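Local coordinates for sortase (Actinomyces oris, PDB 2XWG), which is a class C sortase of the fimbrial assembly machinery, probably a cysteine transpeptidase that joins pilin subunits, and binds calcium ions, at residues Pro52-Ile55 with Ala56-Arg59; Pro87-Gln90 with Ala91-Glu95; Asn164-Lys167 with Lys168-Phe172; Glu195-Ser198 with Leu199-Val202. All coordinates share one frame; numbering follows the deposited sequence.

Contact 1: Pro52-Ile55 with Ala56-Arg59. With CA (calcium ion), chain G.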
ATOM      1  N   PRO A  52      -3.835  23.383  -6.329  1.00 98.90           N
ATOM      2  CA  PRO A  52      -2.828  23.363  -7.407  1.00 97.82           C
ATOM      3  C   PRO A  52      -2.248  24.766  -7.740  1.00103.47           C
ATOM      4  O   PRO A  52      -2.930  25.614  -8.315  1.00103.88           O
ATOM      5  CB  PRO A  52      -3.611  22.788  -8.602  1.00100.71           C
ATOM      6  CG  PRO A  52      -4.730  21.970  -7.971  1.00 97.34           C
ATOM      7  CD  PRO A  52      -5.079  22.667  -6.685  1.00 93.23           C
ATOM      8  N   GLU A  53      -0.996  25.009  -7.366  1.00100.13           N
ATOM      9  CA  GLU A  53      -0.207  24.022  -6.657  1.00 92.32           C
ATOM     10  C   GLU A  53      -0.195  24.276  -5.142  1.00 91.95           C
ATOM     11  O   GLU A  53       0.666  24.992  -4.610  1.00 86.91           O
ATOM     12  CB  GLU A  53       1.209  23.989  -7.213  1.00 91.12           C
ATOM     13  CG  GLU A  53       2.022  22.817  -6.727  1.00 90.43           C
ATOM     14  CD  GLU A  53       1.928  21.584  -7.625  1.00 91.97           C
ATOM     15  OE1 GLU A  53       1.007  21.514  -8.472  1.00 97.43           O
ATOM     16  OE2 GLU A  53       2.791  20.687  -7.481  1.00 86.54           O
ATOM     17  N   THR A  54      -1.211  23.719  -4.485  1.00 74.41           N
ATOM     18  CA  THR A  54      -1.241  23.496  -3.051  1.00 67.93           C
ATOM     19  C   THR A  54      -1.006  21.995  -2.946  1.00 62.36           C
ATOM     20  O   THR A  54      -0.763  21.429  -1.881  1.00 56.46           O
ATOM     21  CB  THR A  54      -2.617  23.850  -2.459  1.00 65.69           C
ATOM     22  OG1 THR A  54      -2.983  22.880  -1.472  1.00 63.18           O
ATOM     23  CG2 THR A  54      -3.678  23.855  -3.543  1.00 66.63           C
ATOM     24  N   ILE A  55      -1.084  21.350  -4.096  1.00 63.96           N
ATOM     25  CA  ILE A  55      -0.717  19.961  -4.163  1.00 60.83           C
ATOM     26  C   ILE A  55       0.804  19.832  -4.012  1.00 60.09           C
ATOM     27  O   ILE A  55       1.304  18.756  -3.716  1.00 59.59           O
ATOM     28  CB  ILE A  55      -1.284  19.261  -5.429  1.00 58.63           C
ATOM     29  CG1 ILE A  55      -0.170  18.717  -6.305  1.00 59.77           C
ATOM     30  CG2 ILE A  55      -2.171  20.200  -6.230  1.00 61.91           C
ATOM     31  CD1 ILE A  55      -0.701  18.057  -7.548  1.00 60.17           C
ATOM     32  N   ALA A  56       1.539  20.930  -4.160  1.00 55.86           N
ATOM     33  CA  ALA A  56       2.977  20.880  -3.885  1.00 54.83           C
ATOM     34  C   ALA A  56       3.261  20.889  -2.393  1.00 52.44           C
ATOM     35  O   ALA A  56       4.218  20.270  -1.928  1.00 52.22           O
ATOM     36  CB  ALA A  56       3.714  22.017  -4.551  1.00 59.81           C
ATOM     37  N   LYS A  57       2.450  21.613  -1.640  1.00 59.99           N
ATOM     38  CA  LYS A  57       2.616  21.602  -0.198  1.00 63.05           C
ATOM     39  C   LYS A  57       2.304  20.199   0.315  1.00 59.93           C
ATOM     40  O   LYS A  57       3.056  19.647   1.118  1.00 59.64           O
ATOM     41  CB  LYS A  57       1.725  22.650   0.475  1.00 64.01           C
ATOM     42  CG  LYS A  57       2.266  24.077   0.392  1.00 78.50           C
ATOM     43  CD  LYS A  57       1.205  25.144   0.765  1.00 83.59           C
ATOM     44  CE  LYS A  57       0.210  25.407  -0.378  1.00 81.47           C
ATOM     45  NZ  LYS A  57      -0.973  26.249   0.028  1.00 81.15           N
ATOM     46  N   GLU A  58       1.202  19.627  -0.171  1.00 57.43           N
ATOM     47  CA  GLU A  58       0.753  18.300   0.238  1.00 55.45           C
ATOM     48  C   GLU A  58       1.813  17.251  -0.023  1.00 52.43           C
ATOM     49  O   GLU A  58       1.987  16.328   0.754  1.00 49.15           O
ATOM     50  CB  GLU A  58      -0.520  17.917  -0.507  1.00 53.48           C
ATOM     51  CG  GLU A  58      -1.764  18.475   0.105  1.00 55.51           C
ATOM     52  CD  GLU A  58      -2.298  17.560   1.157  1.00 54.25           C
ATOM     53  OE1 GLU A  58      -1.562  16.633   1.522  1.00 58.83           O
ATOM     54  OE2 GLU A  58      -3.441  17.744   1.620  1.00 57.86           O
ATOM     55  N   ARG A  59       2.528  17.393  -1.123  1.00 50.40           N
ATOM     56  CA  ARG A  59       3.544  16.421  -1.422  1.00 49.65           C
ATOM     57  C   ARG A  59       4.766  16.553  -0.505  1.00 58.14           C
ATOM     58  O   ARG A  59       5.313  15.545  -0.023  1.00 56.46           O
ATOM     59  CB  ARG A  59       3.954  16.505  -2.878  1.00 48.94           C
ATOM     60  CG  ARG A  59       4.909  15.408  -3.219  1.00 53.65           C
ATOM     61  CD  ARG A  59       5.212  15.314  -4.690  1.00 55.53           C
ATOM     62  NE  ARG A  59       5.656  13.953  -4.961  1.00 57.42           N
ATOM     63  CZ  ARG A  59       4.864  13.016  -5.469  1.00 55.23           C
ATOM     64  NH1 ARG A  59       3.606  13.326  -5.779  1.00 49.67           N
ATOM     65  NH2 ARG A  59       5.331  11.788  -5.683  1.00 50.52           N
TER
HETATM   66 CA    CA G1287      -2.470  17.830   4.230  1.00 72.51          CA
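Thr-54 and Ile-55 present their carbonyls to the amide groups of Lys-57, Glu-58 and Arg-59, and these backbone bonds open the helix. Thr-54 O takes the N-H of Glu-58 at 3.2 Å in a nearly straight bond (166°). The same oxygen accepts a weak, strongly bent bond from Lys-57 N. One residue on, Arg-59 N reaches Ile-55 O at 3.2 Å. An i to i+4 bond overlapped by a weaker i to i+3 one marks the first turn of helix 55-68, which lies near the N-terminal end of the modelled chain, ahead of the sortase beta-sheet.

Side-chain contact is modest. Lys-57 folds back along the turn: the bend at chi3 (-78°) brings CE to 3.6 Å from Thr-54 CA, laying the end of the lysine alongside the threonine, with NZ 3.8 Å from Thr-54 CB. The side chains of Ile-55 and Glu-58 touch Ile-98 of a nearby loop.

Metal binding is the work of Glu-58. Its CB and CG pass Thr-54 O, and the bend at chi2 (-88°) carries the carboxylate off the turn to the calcium ion, which OE2 meets at 2.8 Å. Asp-97 OD1 and the backbone oxygen of His-94 bind the same ion. Two carboxylates converging here would probably repel one another without the metal between them.

Arg-59 leaves on a different side, extended from CG to NE, and its NH1 is hydrogen-bonded to the carbonyl of Ser-176.

Contact 2: Pro87-Gln90 with Ala91-Glu95. With CA (calcium ion), chain G.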
ATOM      1  N   PRO A  87      -3.720   9.731  18.573  1.00 64.97           N
ATOM      2  CA  PRO A  87      -3.283  11.036  18.060  1.00 63.19           C
ATOM      3  C   PRO A  87      -2.443  10.887  16.796  1.00 60.02           C
ATOM      4  O   PRO A  87      -2.627  11.678  15.866  1.00 58.74           O
ATOM      5  CB  PRO A  87      -2.425  11.595  19.201  1.00 66.21           C
ATOM      6  CG  PRO A  87      -2.934  10.903  20.434  1.00 67.39           C
ATOM      7  CD  PRO A  87      -3.293   9.511  19.967  1.00 67.80           C
ATOM      8  N   GLN A  88      -1.550   9.892  16.763  1.00 54.12           N
ATOM      9  CA  GLN A  88      -0.711   9.646  15.592  1.00 47.23           C
ATOM     10  C   GLN A  88      -1.554   9.309  14.370  1.00 47.71           C
ATOM     11  O   GLN A  88      -1.294   9.808  13.268  1.00 45.37           O
ATOM     12  CB  GLN A  88       0.298   8.532  15.854  1.00 52.27           C
ATOM     13  CG  GLN A  88       1.184   8.762  17.072  1.00 61.82           C
ATOM     14  CD  GLN A  88       0.451   8.513  18.393  1.00 67.96           C
ATOM     15  OE1 GLN A  88       0.846   9.028  19.446  1.00 70.14           O
ATOM     16  NE2 GLN A  88      -0.616   7.714  18.339  1.00 62.50           N
ATOM     17  N   TYR A  89      -2.567   8.468  14.570  1.00 48.17           N
ATOM     18  CA  TYR A  89      -3.456   8.089  13.486  1.00 44.10           C
ATOM     19  C   TYR A  89      -4.220   9.289  12.960  1.00 46.28           C
ATOM     20  O   TYR A  89      -4.466   9.392  11.761  1.00 45.85           O
ATOM     21  CB  TYR A  89      -4.454   7.016  13.922  1.00 46.70           C
ATOM     22  CG  TYR A  89      -5.248   6.456  12.761  1.00 44.42           C
ATOM     23  CD1 TYR A  89      -4.658   5.584  11.850  1.00 41.95           C
ATOM     24  CD2 TYR A  89      -6.571   6.812  12.556  1.00 44.53           C
ATOM     25  CE1 TYR A  89      -5.372   5.068  10.774  1.00 39.63           C
ATOM     26  CE2 TYR A  89      -7.297   6.303  11.484  1.00 45.73           C
ATOM     27  CZ  TYR A  89      -6.689   5.423  10.596  1.00 44.80           C
ATOM     28  OH  TYR A  89      -7.403   4.902   9.530  1.00 43.58           O
ATOM     29  N   GLN A  90      -4.612  10.191  13.852  1.00 47.40           N
ATOM     30  CA  GLN A  90      -5.299  11.382  13.406  1.00 44.01           C
ATOM     31  C   GLN A  90      -4.314  12.245  12.657  1.00 46.16           C
ATOM     32  O   GLN A  90      -4.671  12.897  11.689  1.00 47.54           O
ATOM     33  CB  GLN A  90      -5.894  12.154  14.576  1.00 50.64           C
ATOM     34  CG  GLN A  90      -7.107  11.506  15.198  1.00 50.04           C
ATOM     35  CD  GLN A  90      -8.189  11.183  14.182  1.00 54.42           C
ATOM     36  OE1 GLN A  90      -8.732  10.073  14.168  1.00 54.43           O
ATOM     37  NE2 GLN A  90      -8.521  12.155  13.336  1.00 52.25           N
ATOM     38  N   ALA A  91      -3.064  12.262  13.093  1.00 48.24           N
ATOM     39  CA  ALA A  91      -2.090  13.087  12.389  1.00 52.89           C
ATOM     40  C   ALA A  91      -1.939  12.556  10.970  1.00 48.80           C
ATOM     41  O   ALA A  91      -1.754  13.311  10.014  1.00 50.26           O
ATOM     42  CB  ALA A  91      -0.749  13.088  13.111  1.00 52.09           C
ATOM     43  N   TYR A  92      -2.047  11.243  10.850  1.00 49.46           N
ATOM     44  CA  TYR A  92      -1.840  10.552   9.585  1.00 49.14           C
ATOM     45  C   TYR A  92      -2.989  10.866   8.636  1.00 42.22           C
ATOM     46  O   TYR A  92      -2.785  11.081   7.452  1.00 43.80           O
ATOM     47  CB  TYR A  92      -1.682   9.054   9.865  1.00 39.23           C
ATOM     48  CG  TYR A  92      -2.017   8.090   8.747  1.00 39.28           C
ATOM     49  CD1 TYR A  92      -1.115   7.822   7.737  1.00 35.15           C
ATOM     50  CD2 TYR A  92      -3.214   7.393   8.749  1.00 39.05           C
ATOM     51  CE1 TYR A  92      -1.411   6.935   6.744  1.00 33.13           C
ATOM     52  CE2 TYR A  92      -3.514   6.496   7.767  1.00 33.43           C
ATOM     53  CZ  TYR A  92      -2.612   6.267   6.771  1.00 34.46           C
ATOM     54  OH  TYR A  92      -2.923   5.356   5.795  1.00 35.46           O
ATOM     55  N   LEU A  93      -4.192  10.935   9.175  1.00 37.11           N
ATOM     56  CA  LEU A  93      -5.358  11.237   8.363  1.00 37.13           C
ATOM     57  C   LEU A  93      -5.212  12.559   7.628  1.00 41.56           C
ATOM     58  O   LEU A  93      -5.884  12.802   6.623  1.00 42.65           O
ATOM     59  CB  LEU A  93      -6.598  11.278   9.244  1.00 40.25           C
ATOM     60  CG  LEU A  93      -7.531  10.072   9.212  1.00 39.52           C
ATOM     61  CD1 LEU A  93      -6.775   8.781   8.986  1.00 31.87           C
ATOM     62  CD2 LEU A  93      -8.328  10.024  10.506  1.00 41.31           C
ATOM     63  N   HIS A  94      -4.348  13.427   8.137  1.00 51.20           N
ATOM     64  CA  HIS A  94      -4.189  14.743   7.543  1.00 54.99           C
ATOM     65  C   HIS A  94      -3.232  14.691   6.360  1.00 52.71           C
ATOM     66  O   HIS A  94      -3.214  15.596   5.541  1.00 53.35           O
ATOM     67  CB  HIS A  94      -3.685  15.763   8.569  1.00 58.28           C
ATOM     68  CG  HIS A  94      -4.774  16.455   9.323  1.00 61.28           C
ATOM     69  ND1 HIS A  94      -5.037  16.201  10.654  1.00 64.85           N
ATOM     70  CD2 HIS A  94      -5.663  17.399   8.938  1.00 62.75           C
ATOM     71  CE1 HIS A  94      -6.042  16.957  11.055  1.00 69.82           C
ATOM     72  NE2 HIS A  94      -6.442  17.695  10.033  1.00 73.49           N
ATOM     73  N   GLU A  95      -2.433  13.638   6.258  1.00 38.54           N
ATOM     74  CA  GLU A  95      -1.532  13.545   5.123  1.00 37.95           C
ATOM     75  C   GLU A  95      -2.294  13.114   3.883  1.00 35.73           C
ATOM     76  O   GLU A  95      -3.254  12.358   3.968  1.00 35.67           O
ATOM     77  CB  GLU A  95      -0.380  12.602   5.422  1.00 35.15           C
ATOM     78  CG  GLU A  95       0.437  13.042   6.622  1.00 40.27           C
ATOM     79  CD  GLU A  95       1.223  14.315   6.349  1.00 45.60           C
ATOM     80  OE1 GLU A  95       1.307  14.729   5.168  1.00 43.60           O
ATOM     81  OE2 GLU A  95       1.771  14.894   7.313  1.00 46.03           O
TER
HETATM   82 CA    CA G1287      -2.470  17.830   4.230  1.00 72.51          CA
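Tyr-89 is met by Leu-93 and Tyr-92 from the same side of its ring plane, Leu-93 nearer CE2 and Tyr-92 nearer CE1. Leu-93 CD1 sits over one face as a CH-pi contact, 4.0 Å from the ring centroid and 3.6 Å from Tyr-89 CE2. Tyr-92 approaches obliquely, its CD2 3.8 Å from Tyr-89 CE1 and the two ring planes at 41°. With CG of Tyr-89 swung away from its own amide nitrogen (chi1 -171°), the ring leans along the helix toward both partners. Leu-93 spends its other methyl on Gln-90, CD2 lying 3.5 Å from NE2 of that amide. An alanine in place of Tyr-89 would probably leave Leu-93 CD1 without its aromatic face and the ring of Tyr-92 without its neighbour on this side.

Successive i to i+4 backbone bonds set this spacing: Ala-91 N to Pro-87 O, Tyr-92 N to Gln-88 O, and Leu-93 N to Tyr-89 O at 3.0 Å. His-94 ND1 adds a weak bond to Gln-90 O, while its backbone oxygen binds the calcium ion at 2.7 Å. Glu-58 and Asp-97 complete that site.

Farther out, Tyr-92 OH is hydrogen-bonded to His-131 ND1 and Gly-119 N, and Phe-133 meets both tyrosine rings, edge-to-face with Tyr-89. Helix 87-93 is thereby held against strand 129-131 and the residue following strand 112-118, while Tyr-92 and Glu-95 also touch Tyr-65 of helix 55-68.

Contact 3: Asn164-Lys167 with Lys168-Phe172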
ATOM      1  N   ASN A 164      -2.078 -13.161  -7.370  1.00 29.92           N
ATOM      2  CA  ASN A 164      -1.348 -14.405  -7.635  1.00 35.99           C
ATOM      3  C   ASN A 164      -1.044 -14.716  -9.105  1.00 37.62           C
ATOM      4  O   ASN A 164      -0.622 -15.827  -9.401  1.00 36.44           O
ATOM      5  CB  ASN A 164      -2.083 -15.600  -7.018  1.00 31.96           C
ATOM      6  CG  ASN A 164      -3.510 -15.719  -7.526  1.00 35.38           C
ATOM      7  OD1 ASN A 164      -3.859 -15.153  -8.560  1.00 35.69           O
ATOM      8  ND2 ASN A 164      -4.342 -16.446  -6.796  1.00 30.63           N
ATOM      9  N   GLN A 165      -1.274 -13.774 -10.024  1.00 30.29           N
ATOM     10  CA  GLN A 165      -0.901 -13.990 -11.424  1.00 34.23           C
ATOM     11  C   GLN A 165       0.340 -13.198 -11.782  1.00 37.27           C
ATOM     12  O   GLN A 165       0.972 -13.426 -12.822  1.00 40.48           O
ATOM     13  CB  GLN A 165      -2.032 -13.639 -12.377  1.00 32.97           C
ATOM     14  CG  GLN A 165      -3.253 -14.503 -12.180  1.00 35.74           C
ATOM     15  CD  GLN A 165      -4.373 -14.078 -13.080  1.00 41.00           C
ATOM     16  OE1 GLN A 165      -5.553 -14.389 -12.838  1.00 40.82           O
ATOM     17  NE2 GLN A 165      -4.018 -13.328 -14.126  1.00 37.16           N
ATOM     18  N   LEU A 166       0.702 -12.279 -10.898  1.00 34.01           N
ATOM     19  CA  LEU A 166       1.870 -11.440 -11.122  1.00 39.07           C
ATOM     20  C   LEU A 166       3.144 -12.275 -11.030  1.00 41.28           C
ATOM     21  O   LEU A 166       3.208 -13.200 -10.227  1.00 38.40           O
ATOM     22  CB  LEU A 166       1.913 -10.320 -10.077  1.00 34.30           C
ATOM     23  CG  LEU A 166       0.912  -9.155 -10.227  1.00 33.54           C
ATOM     24  CD1 LEU A 166       1.272  -8.062  -9.253  1.00 28.35           C
ATOM     25  CD2 LEU A 166       0.948  -8.611 -11.605  1.00 26.97           C
ATOM     26  N   LYS A 167       4.147 -11.940 -11.843  1.00 46.25           N
ATOM     27  CA  LYS A 167       5.503 -12.458 -11.653  1.00 50.51           C
ATOM     28  C   LYS A 167       6.557 -11.343 -11.760  1.00 52.91           C
ATOM     29  O   LYS A 167       6.227 -10.187 -12.063  1.00 51.86           O
ATOM     30  CB  LYS A 167       5.811 -13.629 -12.610  1.00 55.17           C
ATOM     31  CG  LYS A 167       5.880 -13.268 -14.093  1.00 56.32           C
ATOM     32  CD  LYS A 167       4.533 -13.414 -14.792  1.00 59.32           C
ATOM     33  CE  LYS A 167       4.018 -14.851 -14.786  1.00 60.17           C
ATOM     34  NZ  LYS A 167       4.838 -15.824 -15.598  1.00 69.11           N
ATOM     35  N   LYS A 168       7.818 -11.676 -11.496  1.00 47.35           N
ATOM     36  CA  LYS A 168       8.883 -10.667 -11.514  1.00 50.75           C
ATOM     37  C   LYS A 168       8.966  -9.974 -12.885  1.00 47.44           C
ATOM     38  O   LYS A 168       8.682 -10.580 -13.911  1.00 48.55           O
ATOM     39  CB  LYS A 168      10.237 -11.275 -11.089  1.00 56.22           C
ATOM     40  CG  LYS A 168      10.262 -11.794  -9.634  1.00 57.00           C
ATOM     41  CD  LYS A 168      11.583 -12.492  -9.244  1.00 60.36           C
ATOM     42  CE  LYS A 168      11.342 -13.494  -8.087  1.00 68.03           C
ATOM     43  NZ  LYS A 168      12.382 -13.464  -7.008  1.00 64.91           N
ATOM     44  N   GLY A 169       9.314  -8.693 -12.895  1.00 50.28           N
ATOM     45  CA  GLY A 169       9.322  -7.930 -14.132  1.00 53.44           C
ATOM     46  C   GLY A 169       7.962  -7.371 -14.543  1.00 52.53           C
ATOM     47  O   GLY A 169       7.864  -6.531 -15.458  1.00 49.57           O
ATOM     48  N   ASP A 170       6.902  -7.853 -13.897  1.00 49.97           N
ATOM     49  CA  ASP A 170       5.594  -7.236 -14.078  1.00 47.78           C
ATOM     50  C   ASP A 170       5.607  -5.826 -13.474  1.00 44.41           C
ATOM     51  O   ASP A 170       6.354  -5.518 -12.538  1.00 41.25           O
ATOM     52  CB  ASP A 170       4.456  -8.093 -13.502  1.00 44.67           C
ATOM     53  CG  ASP A 170       3.934  -9.122 -14.501  1.00 50.71           C
ATOM     54  OD1 ASP A 170       4.095  -8.886 -15.724  1.00 53.39           O
ATOM     55  OD2 ASP A 170       3.369 -10.165 -14.075  1.00 48.88           O
ATOM     56  N   VAL A 171       4.770  -4.972 -14.034  1.00 39.94           N
ATOM     57  CA  VAL A 171       4.848  -3.559 -13.761  1.00 36.69           C
ATOM     58  C   VAL A 171       3.552  -3.083 -13.134  1.00 34.00           C
ATOM     59  O   VAL A 171       2.493  -3.594 -13.479  1.00 31.51           O
ATOM     60  CB  VAL A 171       5.110  -2.844 -15.081  1.00 35.20           C
ATOM     61  CG1 VAL A 171       4.208  -1.668 -15.248  1.00 38.33           C
ATOM     62  CG2 VAL A 171       6.575  -2.463 -15.177  1.00 39.77           C
ATOM     63  N   PHE A 172       3.646  -2.164 -12.170  1.00 33.69           N
ATOM     64  CA  PHE A 172       2.488  -1.380 -11.718  1.00 29.31           C
ATOM     65  C   PHE A 172       2.819   0.086 -11.507  1.00 31.55           C
ATOM     66  O   PHE A 172       3.993   0.454 -11.394  1.00 31.38           O
ATOM     67  CB  PHE A 172       1.806  -1.950 -10.465  1.00 27.14           C
ATOM     68  CG  PHE A 172       2.693  -2.067  -9.260  1.00 25.28           C
ATOM     69  CD1 PHE A 172       3.403  -3.244  -9.009  1.00 29.25           C
ATOM     70  CD2 PHE A 172       2.759  -1.051  -8.343  1.00 22.88           C
ATOM     71  CE1 PHE A 172       4.190  -3.381  -7.889  1.00 24.52           C
ATOM     72  CE2 PHE A 172       3.548  -1.162  -7.215  1.00 25.35           C
ATOM     73  CZ  PHE A 172       4.272  -2.335  -6.986  1.00 31.62           C
TER
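Asp-170 turns its carboxylate back onto Lys-167, and this pair forms the close-packed part of the contact. OD2 takes the N-H of Lys-167 at 3.0 Å in an almost straight bond (172°), received on the anti side and 32° out of the carboxylate plane. In return Asp-170 N gives a hydrogen bond to Lys-167 O, also at 3.0 Å. That second bond closes a type II beta turn from Lys-167 to Asp-170, with Gly-169 at the third position: its positive phi (83°) would press a side chain against the preceding carbonyl. Leu-166 CD2 lies 3.8 Å from Asp-170 OD2.

With an alanine here in place of Asp-170, the N-H of Lys-167 would probably be left without its carboxylate acceptor and the entry to the turn would be less firmly held.

The lysines make up the looser, exposed side. Lys-167 crosses the aspartate, CD passing 3.5 Å from Asp-170 OD2, yet its bends at chi2, chi3 and chi4 leave NZ 6.0 Å from that oxygen; any attraction between the two charges is likely to be weak. Lys-168 extends from the corner of the turn, its side chain touching the first segment only through CB.

The turn leads directly into strand 171-176. Gly-169 and Asp-170 already share backbone hydrogen bonds with Val-185 of strand 179-191, while Leu-166 packs inward on Ile-107 of strand 103-107 and Val-225 of strand 221-229.

Contact 4: Glu195-Ser198 with Leu199-Val202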
ATOM      1  N   GLU A 195       4.378 -13.025  10.296  1.00 50.07           N
ATOM      2  CA  GLU A 195       5.675 -12.822   9.658  1.00 53.02           C
ATOM      3  C   GLU A 195       5.725 -11.506   8.872  1.00 56.92           C
ATOM      4  O   GLU A 195       5.484 -11.466   7.659  1.00 53.22           O
ATOM      5  CB  GLU A 195       6.014 -14.005   8.752  1.00 52.81           C
ATOM      6  CG  GLU A 195       6.263 -15.318   9.514  1.00 59.97           C
ATOM      7  CD  GLU A 195       6.446 -16.526   8.590  1.00 65.26           C
ATOM      8  OE1 GLU A 195       6.817 -16.331   7.405  1.00 58.82           O
ATOM      9  OE2 GLU A 195       6.215 -17.673   9.051  1.00 72.93           O
ATOM     10  N   THR A 196       6.094 -10.443   9.574  1.00 55.26           N
ATOM     11  CA  THR A 196       5.938  -9.075   9.095  1.00 49.78           C
ATOM     12  C   THR A 196       7.242  -8.342   8.730  1.00 56.13           C
ATOM     13  O   THR A 196       7.209  -7.294   8.085  1.00 54.75           O
ATOM     14  CB  THR A 196       5.202  -8.285  10.166  1.00 48.53           C
ATOM     15  OG1 THR A 196       3.876  -8.018   9.707  1.00 49.60           O
ATOM     16  CG2 THR A 196       5.938  -6.998  10.518  1.00 54.54           C
ATOM     17  N   ASP A 197       8.388  -8.901   9.124  1.00 62.12           N
ATOM     18  CA  ASP A 197       9.687  -8.247   8.922  1.00 61.33           C
ATOM     19  C   ASP A 197       9.914  -7.634   7.541  1.00 59.19           C
ATOM     20  O   ASP A 197      10.662  -6.655   7.420  1.00 57.60           O
ATOM     21  CB  ASP A 197      10.840  -9.213   9.211  1.00 66.74           C
ATOM     22  CG  ASP A 197      10.989  -9.519  10.685  1.00 72.26           C
ATOM     23  OD1 ASP A 197      10.394  -8.775  11.502  1.00 68.08           O
ATOM     24  OD2 ASP A 197      11.706 -10.498  11.020  1.00 69.64           O
ATOM     25  N   SER A 198       9.296  -8.203   6.503  1.00 53.78           N
ATOM     26  CA  SER A 198       9.618  -7.790   5.133  1.00 53.43           C
ATOM     27  C   SER A 198       8.796  -6.607   4.623  1.00 52.51           C
ATOM     28  O   SER A 198       8.883  -6.248   3.444  1.00 49.78           O
ATOM     29  CB  SER A 198       9.545  -8.965   4.154  1.00 51.01           C
ATOM     30  OG  SER A 198       8.220  -9.426   4.010  1.00 53.98           O
ATOM     31  N   LEU A 199       8.023  -6.003   5.526  1.00 44.84           N
ATOM     32  CA  LEU A 199       7.232  -4.813   5.226  1.00 45.09           C
ATOM     33  C   LEU A 199       7.918  -3.541   5.762  1.00 48.88           C
ATOM     34  O   LEU A 199       7.408  -2.429   5.617  1.00 46.32           O
ATOM     35  CB  LEU A 199       5.828  -4.946   5.840  1.00 41.11           C
ATOM     36  CG  LEU A 199       4.985  -6.172   5.475  1.00 36.85           C
ATOM     37  CD1 LEU A 199       3.662  -6.141   6.215  1.00 29.91           C
ATOM     38  CD2 LEU A 199       4.770  -6.296   3.959  1.00 31.30           C
ATOM     39  N   ARG A 200       9.079  -3.720   6.383  1.00 57.89           N
ATOM     40  CA  ARG A 200       9.817  -2.633   7.019  1.00 58.36           C
ATOM     41  C   ARG A 200      10.568  -1.805   5.982  1.00 59.45           C
ATOM     42  O   ARG A 200      10.874  -2.304   4.895  1.00 59.74           O
ATOM     43  CB  ARG A 200      10.799  -3.230   8.035  1.00 60.42           C
ATOM     44  CG  ARG A 200      10.126  -4.150   9.048  1.00 65.36           C
ATOM     45  CD  ARG A 200      11.126  -4.866   9.952  1.00 74.32           C
ATOM     46  NE  ARG A 200      11.955  -3.904  10.665  1.00 80.62           N
ATOM     47  CZ  ARG A 200      11.507  -3.101  11.625  1.00 85.59           C
ATOM     48  NH1 ARG A 200      10.226  -3.147  11.995  1.00 79.87           N
ATOM     49  NH2 ARG A 200      12.343  -2.247  12.211  1.00 85.50           N
ATOM     50  N   LYS A 201      10.879  -0.550   6.306  1.00 51.30           N
ATOM     51  CA  LYS A 201      11.703   0.263   5.412  1.00 50.99           C
ATOM     52  C   LYS A 201      12.988  -0.463   5.036  1.00 57.05           C
ATOM     53  O   LYS A 201      13.644  -1.067   5.887  1.00 59.54           O
ATOM     54  CB  LYS A 201      12.066   1.604   6.053  1.00 53.98           C
ATOM     55  CG  LYS A 201      10.959   2.643   6.038  1.00 61.47           C
ATOM     56  CD  LYS A 201      11.152   3.645   7.168  1.00 67.51           C
ATOM     57  CE  LYS A 201      12.562   4.219   7.131  1.00 69.05           C
ATOM     58  NZ  LYS A 201      12.928   4.847   8.433  1.00 76.15           N
ATOM     59  N   VAL A 202      13.345  -0.404   3.759  1.00 52.54           N
ATOM     60  CA  VAL A 202      14.672  -0.807   3.315  1.00 51.98           C
ATOM     61  C   VAL A 202      15.423   0.455   2.873  1.00 62.04           C
ATOM     62  O   VAL A 202      15.042   1.092   1.879  1.00 62.53           O
ATOM     63  CB  VAL A 202      14.594  -1.821   2.168  1.00 54.45           C
ATOM     64  CG1 VAL A 202      15.991  -2.171   1.663  1.00 54.40           C
ATOM     65  CG2 VAL A 202      13.848  -3.085   2.623  1.00 54.40           C
TER
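Thr-196 O receives the amide of Leu-199 at 3.0 Å (159°), an i to i+3 bond that tightens the chain into a short 3-10 turn. The next such bond, Arg-200 N to Asp-197 O, is weak at 3.5 Å. Beyond it the backbone straightens along the connection between strands 179-191 and 206-214.

Leu-199 carries the buried side. Its CB and CG pack on the carbonyl that its own amide binds, CG 3.6 Å from Thr-196 O, and CD1 lies 4.0 Å from Thr-196 OG1, the two side chains crossing at about a right angle. Outside the turn, the leucine rests on Leu-224 of strand 221-229 and on Ile-74. Arg-200 brings its methylenes to Asp-197 O, which lies at the edge of the guanidinium, near its plane; NE stays 5.2 Å from Asp-197 OD1. The bend at chi3 (58°) turns the guanidinium aside, and NH1 is hydrogen-bonded to Ala-72 O.

Because Thr-196 OG1 also bonds a carbonyl, that of Ile-74, the turn grips the 72-74 segment with two side-chain donors, one neutral and one charged. Asp-197 and Arg-200 have opposite charges, but at this separation any attraction is likely to be weak.

The four contacts follow in series along the chain. Contacts 1 and 2 belong to consecutive helices, 55-68 and 87-93, ahead of the sheet; their centres are about 18 Å apart, yet both reach one calcium ion, which links helix 55-68, through Glu-58, to His-94 at the end of contact 2. Contacts 3 and 4 lie within the sortase domain, with centres about 20 Å apart: contact 3 turns the chain into strand 171-176, and contact 4 shapes the connection from strand 179-191 to strand 206-214, which bears the predicted catalytic Cys-213. Contacts 2 and 3, with centres about 32 Å apart, flank the chain's centre from opposite sides, so the metal-linked helices and the turn of contact 3 occupy separate regions of the molecule.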